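PDB 6EO5: PpBBE-like 1 D396N from Physcomitrella patens subsp. patens, which probably oxidises cellobiose with a bi-covalently bound FAD, as a moss homologue of the berberine bridge enzyme in the VAO flavoprotein family. Local coordinates for residues 254-262 and 355-366. Numbering follows the deposited sequence.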
loop_
_atom_site.group_PDB
_atom_site.type_symbol
_atom_site.label_atom_id
_atom_site.label_comp_id
_atom_site.label_asym_id
_atom_site.label_seq_id
_atom_site.Cartn_x
_atom_site.Cartn_y
_atom_site.Cartn_z
ATOM N N SER A 254 8.319 -7.527 -12.979
ATOM C CA SER A 254 8.296 -6.739 -11.754
ATOM C C SER A 254 9.001 -7.556 -10.683
ATOM O O SER A 254 8.655 -8.719 -10.465
ATOM C CB SER A 254 6.869 -6.410 -11.306
ATOM O OG SER A 254 6.243 -5.475 -12.166
ATOM N N ALA A 255 9.991 -6.965 -10.025
ATOM C CA ALA A 255 10.797 -7.711 -9.075
ATOM C C ALA A 255 11.014 -6.877 -7.830
ATOM O O ALA A 255 10.883 -5.651 -7.843
ATOM C CB ALA A 255 12.157 -8.123 -9.660
ATOM N N ALA A 256 11.353 -7.568 -6.751
ATOM C CA ALA A 256 11.674 -6.951 -5.478
ATOM C C ALA A 256 12.849 -7.700 -4.882
ATOM O O ALA A 256 12.942 -8.922 -5.017
ATOM C CB ALA A 256 10.488 -6.976 -4.507
ATOM N N PHE A 257 13.748 -6.968 -4.243
ATOM C CA PHE A 257 14.871 -7.563 -3.540
ATOM C C PHE A 257 14.612 -7.541 -2.029
ATOM O O PHE A 257 13.972 -6.624 -1.500
ATOM C CB PHE A 257 16.158 -6.815 -3.896
ATOM C CG PHE A 257 17.414 -7.519 -3.483
ATOM C CD1 PHE A 257 18.060 -8.380 -4.361
ATOM C CD2 PHE A 257 17.972 -7.301 -2.222
ATOM C CE1 PHE A 257 19.232 -9.026 -3.986
ATOM C CE2 PHE A 257 19.146 -7.937 -1.848
ATOM C CZ PHE A 257 19.776 -8.800 -2.732
ATOM N N TYR A 258 15.113 -8.566 -1.336
ATOM C CA TYR A 258 14.917 -8.712 0.097
ATOM C C TYR A 258 16.255 -8.978 0.776
ATOM O O TYR A 258 17.186 -9.514 0.174
ATOM C CB TYR A 258 13.913 -9.840 0.410
ATOM C CG TYR A 258 13.780 -10.196 1.878
ATOM C CD1 TYR A 258 14.714 -11.036 2.501
ATOM C CD2 TYR A 258 12.714 -9.731 2.638
ATOM C CE1 TYR A 258 14.613 -11.366 3.842
ATOM C CE2 TYR A 258 12.599 -10.065 3.994
ATOM C CZ TYR A 258 13.552 -10.884 4.582
ATOM O OH TYR A 258 13.462 -11.231 5.911
ATOM N N MET A 259 16.332 -8.614 2.050
ATOM C CA MET A 259 17.571 -8.637 2.812
ATOM C C MET A 259 17.193 -8.475 4.278
ATOM O O MET A 259 16.256 -7.739 4.584
ATOM C CB MET A 259 18.480 -7.499 2.331
ATOM C CG MET A 259 19.795 -7.337 3.011
ATOM S SD MET A 259 20.656 -5.874 2.377
ATOM C CE MET A 259 20.772 -6.264 0.641
ATOM N N ASP A 260 17.881 -9.175 5.174
ATOM C CA ASP A 260 17.583 -9.019 6.593
ATOM C C ASP A 260 18.837 -9.336 7.404
ATOM O O ASP A 260 19.792 -9.917 6.872
ATOM C CB ASP A 260 16.368 -9.876 7.012
ATOM C CG ASP A 260 16.663 -11.364 7.113
ATOM O OD1 ASP A 260 17.772 -11.765 7.534
ATOM O OD2 ASP A 260 15.740 -12.146 6.798
ATOM N N PRO A 261 18.884 -8.927 8.684
ATOM C CA PRO A 261 20.152 -8.998 9.444
ATOM C C PRO A 261 20.610 -10.406 9.788
ATOM O O PRO A 261 21.758 -10.567 10.218
ATOM C CB PRO A 261 19.851 -8.197 10.719
ATOM C CG PRO A 261 18.650 -7.365 10.373
ATOM C CD PRO A 261 17.848 -8.197 9.435
ATOM N N SER A 262 19.770 -11.423 9.616
ATOM C CA SER A 262 20.219 -12.799 9.787
ATOM C C SER A 262 21.063 -13.294 8.620
ATOM O O SER A 262 21.617 -14.391 8.704
ATOM C CB SER A 262 19.021 -13.730 9.972
ATOM O OG SER A 262 18.400 -14.025 8.732
ATOM N N MET A 355 22.373 -1.977 8.801
ATOM C CA MET A 355 21.456 -3.087 9.029
ATOM C C MET A 355 22.033 -4.078 10.037
ATOM O O MET A 355 21.316 -4.576 10.912
ATOM C CB MET A 355 21.119 -3.796 7.708
ATOM C CG MET A 355 20.273 -5.054 7.891
ATOM S SD MET A 355 19.868 -5.974 6.394
ATOM C CE MET A 355 21.436 -6.759 6.046
ATOM N N ASN A 356 23.330 -4.366 9.950
ATOM C CA ASN A 356 23.872 -5.400 10.824
ATOM C C ASN A 356 24.133 -4.918 12.255
ATOM O O ASN A 356 24.629 -5.704 13.067
ATOM C CB ASN A 356 25.151 -5.993 10.221
ATOM C CG ASN A 356 24.891 -6.811 8.934
ATOM O OD1 ASN A 356 23.834 -7.441 8.754
ATOM N ND2 ASN A 356 25.870 -6.798 8.039
ATOM N N THR A 357 23.793 -3.674 12.609
ATOM C CA THR A 357 23.879 -3.274 14.008
ATOM C C THR A 357 22.669 -3.695 14.812
ATOM O O THR A 357 22.553 -3.285 15.967
ATOM C CB THR A 357 24.044 -1.763 14.150
ATOM O OG1 THR A 357 22.870 -1.118 13.663
ATOM C CG2 THR A 357 25.254 -1.268 13.391
ATOM N N GLY A 358 21.762 -4.481 14.243
ATOM C CA GLY A 358 20.537 -4.833 14.929
ATOM C C GLY A 358 19.971 -6.161 14.484
ATOM O O GLY A 358 20.675 -6.950 13.851
ATOM N N SER A 359 18.711 -6.430 14.811
ATOM C CA SER A 359 18.112 -7.711 14.458
ATOM C C SER A 359 16.590 -7.598 14.535
ATOM O O SER A 359 16.037 -6.575 14.944
ATOM C CB SER A 359 18.641 -8.815 15.366
ATOM O OG SER A 359 17.953 -8.806 16.593
ATOM N N ASN A 360 15.919 -8.672 14.139
ATOM C CA ASN A 360 14.465 -8.711 14.056
ATOM C C ASN A 360 13.947 -7.516 13.250
ATOM O O ASN A 360 13.174 -6.685 13.730
ATOM C CB ASN A 360 13.851 -8.783 15.460
ATOM C CG ASN A 360 12.388 -9.235 15.453
ATOM O OD1 ASN A 360 11.852 -9.689 14.436
ATOM N ND2 ASN A 360 11.738 -9.107 16.601
ATOM N N ALA A 361 14.415 -7.445 12.000
ATOM C CA ALA A 361 14.008 -6.444 11.020
ATOM C C ALA A 361 14.071 -7.056 9.620
ATOM O O ALA A 361 14.638 -8.134 9.417
ATOM C CB ALA A 361 14.896 -5.203 11.092
ATOM N N TYR A 362 13.490 -6.358 8.639
ATOM C CA TYR A 362 13.656 -6.766 7.248
ATOM C C TYR A 362 13.569 -5.552 6.326
ATOM O O TYR A 362 13.146 -4.465 6.728
ATOM C CB TYR A 362 12.646 -7.847 6.856
ATOM C CG TYR A 362 11.197 -7.456 6.969
ATOM C CD1 TYR A 362 10.529 -6.895 5.896
ATOM C CD2 TYR A 362 10.485 -7.687 8.131
ATOM C CE1 TYR A 362 9.192 -6.547 5.997
ATOM C CE2 TYR A 362 9.153 -7.347 8.241
ATOM C CZ TYR A 362 8.507 -6.772 7.176
ATOM O OH TYR A 362 7.165 -6.433 7.263
ATOM N N PHE A 363 14.005 -5.755 5.077
ATOM C CA PHE A 363 14.222 -4.676 4.108
ATOM C C PHE A 363 13.892 -5.168 2.702
ATOM O O PHE A 363 14.469 -6.162 2.241
ATOM C CB PHE A 363 15.666 -4.178 4.193
ATOM C CG PHE A 363 16.061 -3.753 5.579
ATOM C CD1 PHE A 363 16.517 -4.689 6.506
ATOM C CD2 PHE A 363 15.934 -2.426 5.980
ATOM C CE1 PHE A 363 16.847 -4.306 7.808
ATOM C CE2 PHE A 363 16.278 -2.043 7.276
ATOM C CZ PHE A 363 16.735 -2.985 8.183
ATOM N N ILE A 364 12.976 -4.473 2.019
ATOM C CA ILE A 364 12.419 -4.909 0.741
ATOM C C ILE A 364 12.518 -3.754 -0.251
ATOM O O ILE A 364 12.159 -2.619 0.078
ATOM C CB ILE A 364 10.954 -5.371 0.897
ATOM C CG1 ILE A 364 10.852 -6.510 1.906
ATOM C CG2 ILE A 364 10.312 -5.767 -0.449
ATOM C CD1 ILE A 364 9.435 -6.953 2.136
ATOM N N TYR A 365 12.967 -4.050 -1.477
ATOM C CA TYR A 365 13.280 -3.034 -2.484
ATOM C C TYR A 365 12.416 -3.289 -3.711
ATOM O O TYR A 365 12.700 -4.208 -4.485
ATOM C CB TYR A 365 14.764 -3.072 -2.853
ATOM C CG TYR A 365 15.720 -2.999 -1.672
ATOM C CD1 TYR A 365 15.901 -4.088 -0.826
ATOM C CD2 TYR A 365 16.463 -1.850 -1.419
ATOM C CE1 TYR A 365 16.784 -4.025 0.251
ATOM C CE2 TYR A 365 17.351 -1.783 -0.347
ATOM C CZ TYR A 365 17.506 -2.874 0.484
ATOM O OH TYR A 365 18.388 -2.826 1.547
ATOM N N ASN A 366 11.364 -2.489 -3.897
ATOM C CA ASN A 366 10.476 -2.636 -5.051
ATOM C C ASN A 366 11.064 -1.905 -6.247
ATOM O O ASN A 366 11.353 -0.710 -6.159
ATOM C CB ASN A 366 9.090 -2.082 -4.750
ATOM C CG ASN A 366 8.361 -2.884 -3.719
ATOM O OD1 ASN A 366 8.712 -4.029 -3.452
ATOM N ND2 ASN A 366 7.326 -2.289 -3.128
#
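In Tyr258, chi1 of 172° sets CG anti to the backbone N and lays the ring along the sheet face, its far end nearing Tyr362, whereas Tyr365, with chi1 of -52°, holds CG beside its own N and turns a ring edge to Phe257. The Tyr258 ring slants against Ile364, CD2 lying 3.8 Å from Ile364 CG1, and its CE2 comes within 3.6 Å of Tyr362 CB, the two tyrosine side chains crossing at about a right angle. Tyr258 OH donates to Asp260 OD2 at 2.6 Å, on the anti lone pair, while Asp260 OD1 accepts from Ser262 OG; the Tyr258 and Ser262 hydroxyls thus grip the carboxylate where the strand gives way to a turn.

On the other face, Phe257 and Tyr365 run side by side, and Phe257 O lies in the plane of the Tyr365 ring, 3.3 Å from its CD1. Farther along, Met259 and Met355, both bent at chi3, cross obliquely, with Met259 CG 3.5 Å from Met355 CE. Pro261 extends this apolar seam, its CG resting 3.8 Å from Met355 CG. Helix 235-246 covers this face, Phe242 meeting the ring of Phe257 and Phe239 that of Tyr365.

The backbones pair antiparallel, the short axes making 159°. Tyr365 N reaches Phe257 O at 2.8 Å, and Phe257 N returns a bond to Tyr365 O; the bonds between Met259 and Phe363 are weak because their N-H groups point well off the acceptors, not because they are long. The side chain of Asn366, on the Tyr258 and Ile364 face, is about 5 Å from the bound FAD. The pair joins two central strands of a seven-stranded antiparallel sheet backed by helices, as in the substrate-binding domain of VAO-family flavoproteins.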